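Local coordinates for protein lipopolysaccharide heptosyltransferase 2 (Escherichia coli, PDB 1PSW) that transfers the second heptose from ADP-L-glycero-beta-D-manno-heptose to the heptosyl-Kdo2-lipid A module during assembly of the lipopolysaccharide core, at residues Pro158-Ser163 / Gln254-Ile259. Numbering follows the deposited sequence.
Sequences PQLQVS and QAVILI
Val162 rests its two methyl groups on consecutive residues of a helix, Val256 and Ile257, where the extended linker of a GT-B glycosyltransferase runs from the N-terminal Rossmann-like domain into the C-terminal one. From CA, the bond to CB of Val162 points toward helix 252-260, and at CB the side chain divides. A chi1 of 172° puts CG1 anti to the backbone N and CG2 anti to the carbonyl carbon, aiming CG1 at Ile257 and CG2 at Val256. CG1 lies 4.1 Å from Ile257 CG2, the side chains crossing at about a right angle, and also reaches the helix backbone at Ile257 CA, although the CA atoms of Val162 and Ile257 are 6.2 Å apart. CG2 comes within 4.0 Å of Val256 CG1. Branching at CB gives valine two methyls close to the chain, one for each helix neighbour, and suits an extended backbone; in Ile257 the same branching supplies CG2 near the helix.

Two residues earlier, Leu160 faces the helix from the same side of the linker, as the alternation of an extended chain requires, while the CB of the intervening Gln161 is directed away and its backbone O accepts a hydrogen bond from Arg47 NH2. The greater length of leucine carries its CD1 to within 4.1 Å of Val256 CG1. Leu160 also packs on Met15 of helix 11-27 and Ala278 of helix 271-278, so this apolar group touches elements of both domains.

No hydrogen bond joins the segments, and van der Waals packing alone makes the contact. Just beyond it, Ser163 N-caps helix 164-173, and its backbone N makes a hydrogen bond to Glu166 OE1. On helix 252-260, short, branched Val256 offers a single methyl, CG1, to both Leu160 CD1 and Val162 CG2.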
ATOM      1  N   PRO A 158      -0.273  -7.509   6.349  1.00 16.04           N
ATOM      2  CA  PRO A 158      -0.634  -6.139   6.724  1.00 16.44           C
ATOM      3  C   PRO A 158      -2.105  -6.187   7.100  1.00 16.20           C
ATOM      4  O   PRO A 158      -2.864  -6.975   6.534  1.00 16.76           O
ATOM      5  CB  PRO A 158      -0.409  -5.355   5.440  1.00 16.54           C
ATOM      6  CG  PRO A 158       0.696  -6.132   4.760  1.00 15.17           C
ATOM      7  CD  PRO A 158       0.274  -7.558   4.980  1.00 16.30           C
ATOM      8  N   GLN A 159      -2.507  -5.338   8.034  1.00 15.50           N
ATOM      9  CA  GLN A 159      -3.888  -5.339   8.483  1.00 17.77           C
ATOM     10  C   GLN A 159      -4.218  -3.985   9.091  1.00 18.34           C
ATOM     11  O   GLN A 159      -3.473  -3.468   9.920  1.00 19.68           O
ATOM     12  CB  GLN A 159      -4.065  -6.465   9.508  1.00 20.99           C
ATOM     13  CG  GLN A 159      -5.449  -6.617  10.095  1.00 29.85           C
ATOM     14  CD  GLN A 159      -5.593  -7.921  10.874  1.00 35.84           C
ATOM     15  OE1 GLN A 159      -4.798  -8.216  11.770  1.00 35.66           O
ATOM     16  NE2 GLN A 159      -6.615  -8.704  10.536  1.00 39.36           N
ATOM     17  N   LEU A 160      -5.330  -3.406   8.653  1.00 17.69           N
ATOM     18  CA  LEU A 160      -5.780  -2.106   9.135  1.00 18.10           C
ATOM     19  C   LEU A 160      -7.224  -2.189   9.613  1.00 18.40           C
ATOM     20  O   LEU A 160      -8.030  -2.918   9.042  1.00 18.73           O
ATOM     21  CB  LEU A 160      -5.678  -1.062   8.018  1.00 18.97           C
ATOM     22  CG  LEU A 160      -4.284  -0.733   7.468  1.00 20.84           C
ATOM     23  CD1 LEU A 160      -4.389   0.228   6.285  1.00 19.76           C
ATOM     24  CD2 LEU A 160      -3.430  -0.131   8.573  1.00 18.49           C
ATOM     25  N   GLN A 161      -7.548  -1.431  10.654  1.00 19.76           N
ATOM     26  CA  GLN A 161      -8.898  -1.414  11.209  1.00 21.66           C
ATOM     27  C   GLN A 161      -9.406   0.027  11.186  1.00 20.56           C
ATOM     28  O   GLN A 161      -8.631   0.967  11.351  1.00 19.10           O
ATOM     29  CB  GLN A 161      -8.885  -1.940  12.650  1.00 26.80           C
ATOM     30  CG  GLN A 161      -8.291  -3.344  12.818  1.00 36.28           C
ATOM     31  CD  GLN A 161      -9.212  -4.443  12.322  1.00 41.73           C
ATOM     32  OE1 GLN A 161     -10.337  -4.584  12.805  1.00 45.72           O
ATOM     33  NE2 GLN A 161      -8.742  -5.230  11.356  1.00 45.70           N
ATOM     34  N   VAL A 162     -10.709   0.182  10.972  1.00 18.58           N
ATOM     35  CA  VAL A 162     -11.363   1.488  10.918  1.00 19.04           C
ATOM     36  C   VAL A 162     -12.736   1.385  11.591  1.00 18.96           C
ATOM     37  O   VAL A 162     -13.509   0.471  11.294  1.00 18.84           O
ATOM     38  CB  VAL A 162     -11.553   1.959   9.445  1.00 17.51           C
ATOM     39  CG1 VAL A 162     -12.400   3.223   9.402  1.00 15.28           C
ATOM     40  CG2 VAL A 162     -10.201   2.204   8.781  1.00 15.93           C
ATOM     41  N   SER A 163     -13.052   2.315  12.487  1.00 20.21           N
ATOM     42  CA  SER A 163     -14.339   2.281  13.187  1.00 20.74           C
ATOM     43  C   SER A 163     -15.468   2.927  12.390  1.00 20.84           C
ATOM     44  O   SER A 163     -15.225   3.698  11.460  1.00 18.10           O
ATOM     45  CB  SER A 163     -14.219   2.999  14.526  1.00 19.09           C
ATOM     46  OG  SER A 163     -14.031   4.390  14.331  1.00 23.38           O
ATOM     47  N   GLN A 254      -7.081   9.655   5.631  1.00 17.80           N
ATOM     48  CA  GLN A 254      -8.455   9.827   5.200  1.00 16.77           C
ATOM     49  C   GLN A 254      -8.780   8.834   4.083  1.00 17.26           C
ATOM     50  O   GLN A 254      -9.902   8.327   4.002  1.00 17.69           O
ATOM     51  CB  GLN A 254      -8.670  11.249   4.715  1.00 16.91           C
ATOM     52  CG  GLN A 254      -8.454  12.263   5.804  1.00 16.90           C
ATOM     53  CD  GLN A 254      -8.405  13.673   5.283  1.00 16.50           C
ATOM     54  OE1 GLN A 254      -7.646  13.980   4.363  1.00 17.04           O
ATOM     55  NE2 GLN A 254      -9.213  14.547   5.870  1.00 15.57           N
ATOM     56  N   ALA A 255      -7.803   8.562   3.221  1.00 15.35           N
ATOM     57  CA  ALA A 255      -8.002   7.607   2.138  1.00 15.61           C
ATOM     58  C   ALA A 255      -8.282   6.220   2.712  1.00 14.58           C
ATOM     59  O   ALA A 255      -9.163   5.508   2.231  1.00 15.67           O
ATOM     60  CB  ALA A 255      -6.766   7.564   1.234  1.00 15.55           C
ATOM     61  N   VAL A 256      -7.524   5.838   3.739  1.00 14.11           N
ATOM     62  CA  VAL A 256      -7.698   4.537   4.385  1.00 15.28           C
ATOM     63  C   VAL A 256      -9.126   4.396   4.908  1.00 16.18           C
ATOM     64  O   VAL A 256      -9.781   3.380   4.701  1.00 15.15           O
ATOM     65  CB  VAL A 256      -6.740   4.373   5.574  1.00 16.25           C
ATOM     66  CG1 VAL A 256      -7.166   3.187   6.415  1.00 13.87           C
ATOM     67  CG2 VAL A 256      -5.305   4.173   5.058  1.00 15.14           C
ATOM     68  N   ILE A 257      -9.596   5.430   5.598  1.00 15.23           N
ATOM     69  CA  ILE A 257     -10.939   5.439   6.162  1.00 14.27           C
ATOM     70  C   ILE A 257     -12.013   5.318   5.074  1.00 13.38           C
ATOM     71  O   ILE A 257     -12.894   4.474   5.163  1.00 14.68           O
ATOM     72  CB  ILE A 257     -11.178   6.739   6.987  1.00 14.36           C
ATOM     73  CG1 ILE A 257     -10.251   6.754   8.213  1.00 15.72           C
ATOM     74  CG2 ILE A 257     -12.641   6.821   7.412  1.00 14.26           C
ATOM     75  CD1 ILE A 257     -10.103   8.119   8.873  1.00 16.70           C
ATOM     76  N   LEU A 258     -11.908   6.142   4.036  1.00 13.78           N
ATOM     77  CA  LEU A 258     -12.894   6.113   2.944  1.00 15.33           C
ATOM     78  C   LEU A 258     -12.917   4.787   2.178  1.00 14.68           C
ATOM     79  O   LEU A 258     -13.979   4.309   1.779  1.00 15.51           O
ATOM     80  CB  LEU A 258     -12.653   7.278   1.980  1.00 14.89           C
ATOM     81  CG  LEU A 258     -12.965   8.657   2.582  1.00 18.27           C
ATOM     82  CD1 LEU A 258     -12.538   9.771   1.632  1.00 20.90           C
ATOM     83  CD2 LEU A 258     -14.457   8.764   2.890  1.00 17.86           C
ATOM     84  N   ILE A 259     -11.741   4.219   1.946  1.00 15.16           N
ATOM     85  CA  ILE A 259     -11.658   2.937   1.273  1.00 16.02           C
ATOM     86  C   ILE A 259     -12.384   1.892   2.136  1.00 16.68           C
ATOM     87  O   ILE A 259     -13.140   1.061   1.627  1.00 16.81           O
ATOM     88  CB  ILE A 259     -10.172   2.538   1.041  1.00 16.83           C
ATOM     89  CG1 ILE A 259      -9.603   3.393  -0.096  1.00 17.32           C
ATOM     90  CG2 ILE A 259     -10.058   1.035   0.699  1.00 16.16           C
ATOM     91  CD1 ILE A 259      -8.103   3.259  -0.303  1.00 18.97           C
TER